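Local coordinates for protein putative aminopeptidase (Leishmania major, PDB 5NTH) that probably acts as a manganese-dependent aminopeptidase of the M17 family, trimming residues from the amino end of peptides, at residues A20-C25 / T229-E234; Y163-G168 / K172-Q177; I333-S338 / A350-T355. One frame throughout, in Å; residues are numbered along the deposited sequence.

Contact 1 of 3, residues A20-C25 / T229-E234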
loop_
_atom_site.group_PDB
_atom_site.type_symbol
_atom_site.label_atom_id
_atom_site.label_comp_id
_atom_site.label_asym_id
_atom_site.label_seq_id
_atom_site.Cartn_x
_atom_site.Cartn_y
_atom_site.Cartn_z
ATOM N N ALA A 20 -30.805 -31.954 -4.064
ATOM C CA ALA A 20 -31.020 -32.116 -2.626
ATOM C C ALA A 20 -30.915 -30.807 -1.870
ATOM O O ALA A 20 -31.704 -30.572 -0.956
ATOM C CB ALA A 20 -30.029 -33.112 -2.037
ATOM N N TYR A 21 -29.936 -29.978 -2.212
ATOM C CA TYR A 21 -29.823 -28.642 -1.616
ATOM C C TYR A 21 -31.090 -27.825 -1.877
ATOM O O TYR A 21 -31.574 -27.108 -0.991
ATOM C CB TYR A 21 -28.612 -27.860 -2.145
ATOM C CG TYR A 21 -28.582 -26.467 -1.606
ATOM C CD1 TYR A 21 -28.071 -26.196 -0.335
ATOM C CD2 TYR A 21 -29.163 -25.432 -2.318
ATOM C CE1 TYR A 21 -28.104 -24.912 0.191
ATOM C CE2 TYR A 21 -29.197 -24.134 -1.812
ATOM C CZ TYR A 21 -28.656 -23.878 -0.568
ATOM O OH TYR A 21 -28.709 -22.598 -0.099
ATOM N N VAL A 22 -31.623 -27.935 -3.088
ATOM C CA VAL A 22 -32.853 -27.231 -3.436
ATOM C C VAL A 22 -33.953 -27.670 -2.488
ATOM O O VAL A 22 -34.593 -26.833 -1.859
ATOM C CB VAL A 22 -33.232 -27.483 -4.895
ATOM C CG1 VAL A 22 -34.641 -27.006 -5.200
ATOM C CG2 VAL A 22 -32.245 -26.766 -5.808
ATOM N N GLN A 23 -34.121 -28.981 -2.333
ATOM C CA GLN A 23 -35.155 -29.519 -1.435
ATOM C C GLN A 23 -35.087 -28.986 -0.024
ATOM O O GLN A 23 -36.130 -28.711 0.591
ATOM C CB GLN A 23 -35.119 -31.058 -1.384
ATOM C CG GLN A 23 -35.619 -31.721 -2.644
ATOM C CD GLN A 23 -36.797 -30.982 -3.207
ATOM O OE1 GLN A 23 -36.699 -30.333 -4.263
ATOM N NE2 GLN A 23 -37.906 -31.004 -2.470
ATOM N N THR A 24 -33.878 -28.836 0.492
ATOM C CA THR A 24 -33.732 -28.409 1.879
ATOM C C THR A 24 -34.209 -26.975 1.981
ATOM O O THR A 24 -34.763 -26.568 3.003
ATOM C CB THR A 24 -32.289 -28.496 2.373
ATOM O OG1 THR A 24 -31.485 -27.568 1.637
ATOM C CG2 THR A 24 -31.736 -29.925 2.204
ATOM N N CYS A 25 -33.995 -26.230 0.899
ATOM C CA CYS A 25 -34.460 -24.855 0.773
ATOM C C CYS A 25 -35.961 -24.688 0.489
ATOM O O CYS A 25 -36.599 -23.807 1.051
ATOM C CB CYS A 25 -33.639 -24.147 -0.309
ATOM S SG CYS A 25 -31.992 -23.701 0.240
ATOM N N THR A 229 -26.966 -18.342 -9.578
ATOM C CA THR A 229 -28.173 -17.727 -10.082
ATOM C C THR A 229 -29.176 -18.697 -10.640
ATOM O O THR A 229 -30.351 -18.392 -10.649
ATOM C CB THR A 229 -27.877 -16.707 -11.188
ATOM O OG1 THR A 229 -27.291 -17.359 -12.320
ATOM C CG2 THR A 229 -26.951 -15.604 -10.656
ATOM N N VAL A 230 -28.734 -19.843 -11.135
ATOM C CA VAL A 230 -29.677 -20.830 -11.679
ATOM C C VAL A 230 -30.376 -21.578 -10.555
ATOM O O VAL A 230 -31.545 -21.940 -10.670
ATOM C CB VAL A 230 -28.990 -21.795 -12.664
ATOM C CG1 VAL A 230 -29.898 -22.947 -13.055
ATOM C CG2 VAL A 230 -28.608 -21.032 -13.924
ATOM N N VAL A 231 -29.654 -21.795 -9.472
ATOM C CA VAL A 231 -30.185 -22.557 -8.371
ATOM C C VAL A 231 -31.137 -21.656 -7.615
ATOM O O VAL A 231 -32.281 -22.031 -7.394
ATOM C CB VAL A 231 -29.076 -23.088 -7.440
ATOM C CG1 VAL A 231 -29.662 -23.641 -6.136
ATOM C CG2 VAL A 231 -28.292 -24.181 -8.147
ATOM N N TYR A 232 -30.647 -20.473 -7.234
ATOM C CA TYR A 232 -31.462 -19.438 -6.608
ATOM C C TYR A 232 -32.760 -19.243 -7.390
ATOM O O TYR A 232 -33.815 -19.093 -6.794
ATOM C CB TYR A 232 -30.704 -18.126 -6.574
ATOM C CG TYR A 232 -31.117 -17.139 -5.520
ATOM C CD1 TYR A 232 -32.348 -17.218 -4.859
ATOM C CD2 TYR A 232 -30.266 -16.090 -5.190
ATOM C CE1 TYR A 232 -32.698 -16.296 -3.896
ATOM C CE2 TYR A 232 -30.601 -15.159 -4.227
ATOM C CZ TYR A 232 -31.817 -15.251 -3.578
ATOM O OH TYR A 232 -32.154 -14.303 -2.602
ATOM N N ALA A 233 -32.697 -19.273 -8.718
ATOM C CA ALA A 233 -33.925 -19.160 -9.541
ATOM C C ALA A 233 -34.867 -20.373 -9.476
ATOM O O ALA A 233 -36.095 -20.236 -9.473
ATOM C CB ALA A 233 -33.560 -18.908 -10.986
ATOM N N GLU A 234 -34.297 -21.563 -9.461
ATOM C CA GLU A 234 -35.108 -22.757 -9.328
ATOM C C GLU A 234 -35.888 -22.761 -7.979
ATOM O O GLU A 234 -37.027 -23.255 -7.897
ATOM C CB GLU A 234 -34.205 -23.968 -9.456
ATOM C CG GLU A 234 -34.929 -25.272 -9.686
ATOM C CD GLU A 234 -33.961 -26.429 -9.644
ATOM O OE1 GLU A 234 -33.050 -26.492 -10.514
ATOM O OE2 GLU A 234 -34.094 -27.243 -8.706
#
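The ring of Tyr21 meets Val231 on a slant, with CD2 of Tyr21 lying 4.2 Å from CG1 of Val231. The other flat group, the carboxylate of Glu234, reaches across to Val22, and the two side chains run at about a right angle. OE2 of Glu234 lies 3.5 Å from Val22 CG2 and 3.6 Å from Val22 CG1, so the carboxylate rests against both valine methyls by van der Waals contact. The extended glutamate, with CG anti to the backbone N (chi1 -165°), gives the length for this reach. Both carboxylate oxygens are hydrogen-bonded outside the two segments, OE1 in a salt bridge with Arg6. Tyr21 likewise offers its ring carbons to the contact while its OH hydrogen-bonds to Thr222.

Val231 CG1 serves two partners, since it also lies 4.1 Å from Val22 CG2. Compact, branched valines suit two helices whose nearest CA atoms, those of Val22 and Val231, are 7.3 Å apart. The local axes approach to 10.4 Å and cross at -42°.

The contact lays the N-terminal helix 12-26 against helix 229-243 of the catalytic domain. Leu219 of helix 203-221 packs on Tyr21 and Cys25, while His275 of strand 275-282 touches Val230 and Ala233.

Contact 2 of 3, residues Y163-G168 / K172-Q177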
loop_
_atom_site.group_PDB
_atom_site.type_symbol
_atom_site.label_atom_id
_atom_site.label_comp_id
_atom_site.label_asym_id
_atom_site.label_seq_id
_atom_site.Cartn_x
_atom_site.Cartn_y
_atom_site.Cartn_z
ATOM N N TYR A 163 -27.025 -24.236 7.432
ATOM C CA TYR A 163 -25.969 -24.540 6.474
ATOM C C TYR A 163 -24.695 -24.885 7.211
ATOM O O TYR A 163 -24.138 -24.037 7.947
ATOM C CB TYR A 163 -25.671 -23.395 5.486
ATOM C CG TYR A 163 -24.607 -23.813 4.472
ATOM C CD1 TYR A 163 -24.965 -24.490 3.322
ATOM C CD2 TYR A 163 -23.237 -23.595 4.703
ATOM C CE1 TYR A 163 -24.009 -24.924 2.420
ATOM C CE2 TYR A 163 -22.271 -24.010 3.783
ATOM C CZ TYR A 163 -22.667 -24.686 2.644
ATOM O OH TYR A 163 -21.760 -25.135 1.684
ATOM N N THR A 164 -24.227 -26.113 6.975
ATOM C CA THR A 164 -22.896 -26.568 7.425
ATOM C C THR A 164 -22.411 -27.719 6.536
ATOM O O THR A 164 -23.219 -28.423 5.926
ATOM C CB THR A 164 -22.917 -26.946 8.933
ATOM O OG1 THR A 164 -21.586 -27.096 9.439
ATOM C CG2 THR A 164 -23.683 -28.200 9.156
ATOM N N ALA A 165 -21.090 -27.856 6.426
ATOM C CA ALA A 165 -20.443 -29.052 5.826
ATOM C C ALA A 165 -19.548 -29.834 6.816
ATOM O O ALA A 165 -18.936 -30.857 6.448
ATOM C CB ALA A 165 -19.663 -28.665 4.575
ATOM N N LYS A 166 -19.493 -29.380 8.069
ATOM C CA LYS A 166 -18.806 -30.126 9.126
ATOM C C LYS A 166 -19.235 -31.582 9.193
ATOM O O LYS A 166 -20.411 -31.907 9.009
ATOM C CB LYS A 166 -19.095 -29.553 10.512
ATOM C CG LYS A 166 -18.618 -28.132 10.743
ATOM C CD LYS A 166 -18.275 -27.956 12.219
ATOM C CE LYS A 166 -18.324 -26.510 12.681
ATOM N NZ LYS A 166 -17.140 -25.744 12.220
ATOM N N ALA A 167 -18.261 -32.446 9.449
ATOM C CA ALA A 167 -18.515 -33.820 9.838
ATOM C C ALA A 167 -19.491 -34.560 8.928
ATOM O O ALA A 167 -20.432 -35.185 9.401
ATOM C CB ALA A 167 -19.031 -33.815 11.252
ATOM N N GLY A 168 -19.302 -34.435 7.621
ATOM C CA GLY A 168 -20.080 -35.198 6.664
ATOM C C GLY A 168 -21.393 -34.597 6.212
ATOM O O GLY A 168 -22.010 -35.159 5.309
ATOM N N LYS A 172 -25.693 -35.001 3.516
ATOM C CA LYS A 172 -27.063 -34.717 3.927
ATOM C C LYS A 172 -27.460 -33.295 3.513
ATOM O O LYS A 172 -28.123 -32.571 4.268
ATOM C CB LYS A 172 -27.162 -34.834 5.448
ATOM C CG LYS A 172 -26.814 -36.194 6.023
ATOM C CD LYS A 172 -26.644 -36.074 7.525
ATOM C CE LYS A 172 -26.763 -37.418 8.248
ATOM N NZ LYS A 172 -25.521 -37.783 9.005
ATOM N N ALA A 173 -27.017 -32.892 2.320
ATOM C CA ALA A 173 -27.442 -31.631 1.683
ATOM C C ALA A 173 -27.064 -30.375 2.443
ATOM O O ALA A 173 -27.780 -29.399 2.427
ATOM C CB ALA A 173 -28.944 -31.663 1.416
ATOM N N TYR A 174 -25.937 -30.399 3.118
ATOM C CA TYR A 174 -25.479 -29.221 3.836
ATOM C C TYR A 174 -26.540 -28.684 4.829
ATOM O O TYR A 174 -26.605 -27.496 5.088
ATOM C CB TYR A 174 -25.026 -28.129 2.818
ATOM C CG TYR A 174 -23.955 -28.609 1.853
ATOM C CD1 TYR A 174 -24.297 -29.344 0.720
ATOM C CD2 TYR A 174 -22.594 -28.351 2.078
ATOM C CE1 TYR A 174 -23.323 -29.802 -0.175
ATOM C CE2 TYR A 174 -21.610 -28.811 1.194
ATOM C CZ TYR A 174 -21.982 -29.544 0.066
ATOM O OH TYR A 174 -21.070 -30.048 -0.829
ATOM N N MET A 175 -27.359 -29.563 5.389
ATOM C CA MET A 175 -28.484 -29.143 6.195
ATOM C C MET A 175 -28.448 -29.822 7.539
ATOM O O MET A 175 -28.586 -31.025 7.604
ATOM C CB MET A 175 -29.767 -29.555 5.508
ATOM C CG MET A 175 -31.021 -29.328 6.328
ATOM S SD MET A 175 -31.312 -27.564 6.513
ATOM C CE MET A 175 -33.086 -27.582 6.848
ATOM N N LYS A 176 -28.326 -29.039 8.601
ATOM C CA LYS A 176 -28.332 -29.544 9.951
ATOM C C LYS A 176 -29.326 -28.763 10.802
ATOM O O LYS A 176 -29.283 -27.559 10.857
ATOM C CB LYS A 176 -26.952 -29.412 10.540
ATOM C CG LYS A 176 -26.739 -30.105 11.871
ATOM C CD LYS A 176 -25.303 -29.855 12.308
ATOM C CE LYS A 176 -25.122 -29.831 13.812
ATOM N NZ LYS A 176 -24.612 -31.137 14.307
ATOM N N GLN A 177 -30.225 -29.487 11.449
ATOM C CA GLN A 177 -31.243 -28.949 12.358
ATOM C C GLN A 177 -31.432 -29.997 13.459
ATOM O O GLN A 177 -32.423 -30.729 13.517
ATOM C CB GLN A 177 -32.547 -28.651 11.619
ATOM C CG GLN A 177 -32.467 -27.355 10.827
ATOM C CD GLN A 177 -33.834 -26.751 10.551
ATOM O OE1 GLN A 177 -34.761 -27.450 10.133
ATOM N NE2 GLN A 177 -33.958 -25.433 10.767
HETATM O O HOH W 1 -22.849 -36.104 8.443
#
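Backbone polar contacts bring Thr164 and Tyr174 together. Thr164 N donates a weak hydrogen bond to Tyr174 O, 3.3 Å long, and the same oxygen receives a CA-H...O contact from Tyr163 CA at 3.3 Å. A contact of the same kind runs the other way, from Tyr174 CA to Thr164 O at 3.2 Å.

The Tyr163 and Tyr174 side chains lie side by side and point the same way, their planes within 3° of parallel but slid apart, with centroids 5.5 Å from each other. The rings barely overlap; Tyr163 meets its partner through OH, 3.3 Å from Tyr174 CD2, and through CE1, near Tyr174 CB.

These residues belong to an irregular loop between helix 148-156 and strand 181-185 that doubles back on itself. Arg218 of helix 203-221 hydrogen-bonds to Ala173 O and Tyr174 O, and Val373 of a second subunit packs on Tyr163 and Ala165, and Val375 of that subunit on Tyr174. At Gly168 (phi 88°) a CB would jam against Ala167 O, so a residue without a side chain suits the bend.

Among apolar contacts, the small Ala165 sets CB 3.9 Å from Tyr174 CD2. Thr164 holds OG1 anti to its N (chi1 -167°), which turns CG2 to the aliphatic part of Lys176, 3.8 Å from CB.

Water bridges the exposed end: one molecule donates to Ala167 O and accepts from Lys172 NZ at 3.2 Å.

Contact 3 of 3, residues I333-S338 / A350-T355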
loop_
_atom_site.group_PDB
_atom_site.type_symbol
_atom_site.label_atom_id
_atom_site.label_comp_id
_atom_site.label_asym_id
_atom_site.label_seq_id
_atom_site.Cartn_x
_atom_site.Cartn_y
_atom_site.Cartn_z
ATOM N N ILE A 333 -42.380 -14.146 1.229
ATOM C CA ILE A 333 -42.914 -15.468 1.545
ATOM C C ILE A 333 -43.744 -15.421 2.805
ATOM O O ILE A 333 -44.844 -15.966 2.827
ATOM C CB ILE A 333 -41.765 -16.471 1.701
ATOM C CG1 ILE A 333 -41.169 -16.695 0.311
ATOM C CG2 ILE A 333 -42.228 -17.781 2.353
ATOM C CD1 ILE A 333 -39.993 -17.652 0.280
ATOM N N ALA A 334 -43.200 -14.781 3.835
ATOM C CA ALA A 334 -43.844 -14.668 5.123
ATOM C C ALA A 334 -45.133 -13.838 5.045
ATOM O O ALA A 334 -46.182 -14.239 5.576
ATOM C CB ALA A 334 -42.898 -14.039 6.103
ATOM N N VAL A 335 -45.037 -12.685 4.388
ATOM C CA VAL A 335 -46.190 -11.835 4.136
ATOM C C VAL A 335 -47.272 -12.589 3.396
ATOM O O VAL A 335 -48.373 -12.684 3.885
ATOM C CB VAL A 335 -45.839 -10.599 3.321
ATOM C CG1 VAL A 335 -47.096 -9.886 2.872
ATOM C CG2 VAL A 335 -44.994 -9.662 4.167
ATOM N N VAL A 336 -46.967 -13.128 2.230
ATOM C CA VAL A 336 -47.950 -13.941 1.536
ATOM C C VAL A 336 -48.503 -15.085 2.384
ATOM O O VAL A 336 -49.683 -15.406 2.293
ATOM C CB VAL A 336 -47.402 -14.475 0.221
ATOM C CG1 VAL A 336 -48.254 -15.613 -0.336
ATOM C CG2 VAL A 336 -47.311 -13.355 -0.780
ATOM N N ARG A 337 -47.660 -15.721 3.183
ATOM C CA ARG A 337 -48.129 -16.814 4.031
ATOM C C ARG A 337 -49.126 -16.307 5.046
ATOM O O ARG A 337 -50.085 -17.009 5.376
ATOM C CB ARG A 337 -46.967 -17.487 4.754
ATOM C CG ARG A 337 -46.462 -18.677 3.987
ATOM C CD ARG A 337 -45.157 -19.216 4.524
ATOM N NE ARG A 337 -44.745 -20.432 3.804
ATOM C CZ ARG A 337 -43.535 -20.984 3.882
ATOM N NH1 ARG A 337 -42.571 -20.457 4.646
ATOM N NH2 ARG A 337 -43.280 -22.064 3.172
ATOM N N SER A 338 -48.880 -15.105 5.568
ATOM C CA SER A 338 -49.767 -14.505 6.542
ATOM C C SER A 338 -51.142 -14.171 5.874
ATOM O O SER A 338 -52.221 -14.458 6.413
ATOM C CB SER A 338 -49.084 -13.286 7.168
ATOM O OG SER A 338 -49.925 -12.636 8.128
ATOM N N ALA A 350 -52.853 -4.470 -1.630
ATOM C CA ALA A 350 -53.542 -5.000 -2.814
ATOM C C ALA A 350 -52.644 -5.884 -3.651
ATOM O O ALA A 350 -53.001 -7.018 -3.940
ATOM C CB ALA A 350 -54.069 -3.853 -3.668
ATOM N N ASN A 351 -51.499 -5.338 -4.070
ATOM C CA ASN A 351 -50.479 -6.096 -4.794
ATOM C C ASN A 351 -49.123 -6.041 -4.164
ATOM O O ASN A 351 -48.649 -4.955 -3.841
ATOM C CB ASN A 351 -50.305 -5.528 -6.176
ATOM C CG ASN A 351 -51.516 -5.737 -7.013
ATOM O OD1 ASN A 351 -51.786 -6.865 -7.438
ATOM N ND2 ASN A 351 -52.272 -4.666 -7.244
ATOM N N ILE A 352 -48.487 -7.207 -4.017
ATOM C CA ILE A 352 -47.092 -7.240 -3.593
ATOM C C ILE A 352 -46.240 -7.956 -4.618
ATOM O O ILE A 352 -46.636 -8.966 -5.193
ATOM C CB ILE A 352 -46.906 -7.825 -2.184
ATOM C CG1 ILE A 352 -45.460 -7.609 -1.709
ATOM C CG2 ILE A 352 -47.301 -9.289 -2.135
ATOM C CD1 ILE A 352 -45.294 -7.698 -0.203
ATOM N N SER A 353 -45.052 -7.410 -4.822
ATOM C CA SER A 353 -44.150 -7.809 -5.898
ATOM C C SER A 353 -42.782 -7.935 -5.273
ATOM O O SER A 353 -42.420 -7.147 -4.407
ATOM C CB SER A 353 -44.194 -6.690 -6.919
ATOM O OG SER A 353 -43.116 -6.695 -7.804
ATOM N N VAL A 354 -42.023 -8.941 -5.644
ATOM C CA VAL A 354 -40.607 -8.963 -5.224
ATOM C C VAL A 354 -39.757 -9.267 -6.427
ATOM O O VAL A 354 -40.042 -10.219 -7.142
ATOM C CB VAL A 354 -40.293 -9.933 -4.051
ATOM C CG1 VAL A 354 -40.735 -11.372 -4.334
ATOM C CG2 VAL A 354 -38.805 -9.870 -3.702
ATOM N N THR A 355 -38.736 -8.436 -6.644
ATOM C CA THR A 355 -37.850 -8.569 -7.790
ATOM C C THR A 355 -36.422 -8.905 -7.329
ATOM O O THR A 355 -35.782 -8.157 -6.599
ATOM C CB THR A 355 -37.883 -7.303 -8.661
ATOM O OG1 THR A 355 -39.193 -7.154 -9.218
ATOM C CG2 THR A 355 -36.885 -7.401 -9.811
#
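Val336 on a helix and Ile352 on a strand have the nearest CA atoms of the two segments, 8.5 Å apart. Segment 333-338 is regular helix, in which Arg337 N bonds to Ile333 O and Ser338 N to Ala334 O, both at 2.8 Å. Residues 351-355 are extended strand. A spacing of this size is bridged by side chains alone, and the contact is small, burying 95 Å² in total.

Ile352 carries the strand's half with two branches. Its CG1 stands anti to the backbone N (chi1 -170°) and the arm continues extended to CD1, which lies 4.2 Å from CG1 of Val335; the two side chains cross obliquely. The CG2 branch goes to the next residue of the helix, 4.3 Å from CG2 of Val336. A forked isoleucine is thus well matched to two consecutive valines, whose short branches fit a buried helix face near the sheet.

The helix belongs to a beta-alpha-beta crossover: strand 291-300 leads, by way of helix 323-341, to strand 349-361, which lies next to it and parallel in the mixed sheet of the catalytic domain. The manganese ligands Lys298, Asp303 and Asp321 all come before the helix: Lys298 near the end of the first strand, Asp303 and Asp321 in the connection that leads from it to the helix. The contact itself lies away from the metal site and joins the returning strand to the helix covering it.

In the sheet, Ile352 shares backbone hydrogen bonds with Tyr281 on one neighbouring strand, while Asn351 and Ser353 pair with Ile293 on another. On the helix, Val336 also touches Leu243 of helix 229-243. Ser338, though polar, is accommodated in the interior by a hydrogen bond from its OG to Glu205.

In the fold
Contact 2 is nested in the chain loop closed by contact 1, and the two touch: Thr24 CG2 lies 3.4 Å from Ala173 CB, although the contact centres are about 15 Å apart. Arg218 ties them, bonding to Thr24 OG1 as well as to the 172-177 loop. Contact 3 follows in the chain. Its centre is about 20 Å from that of contact 1 and about 30 Å from that of contact 2, with nearest atoms about 7 Å and about 12 Å away. Tyr239 of helix 229-243 spans the gap between contacts 1 and 3, hydrogen-bonding to Cys25 O and packing on Ile333. All three lie away from the manganese and actinonin site; contact 2 instead reaches a neighbouring subunit.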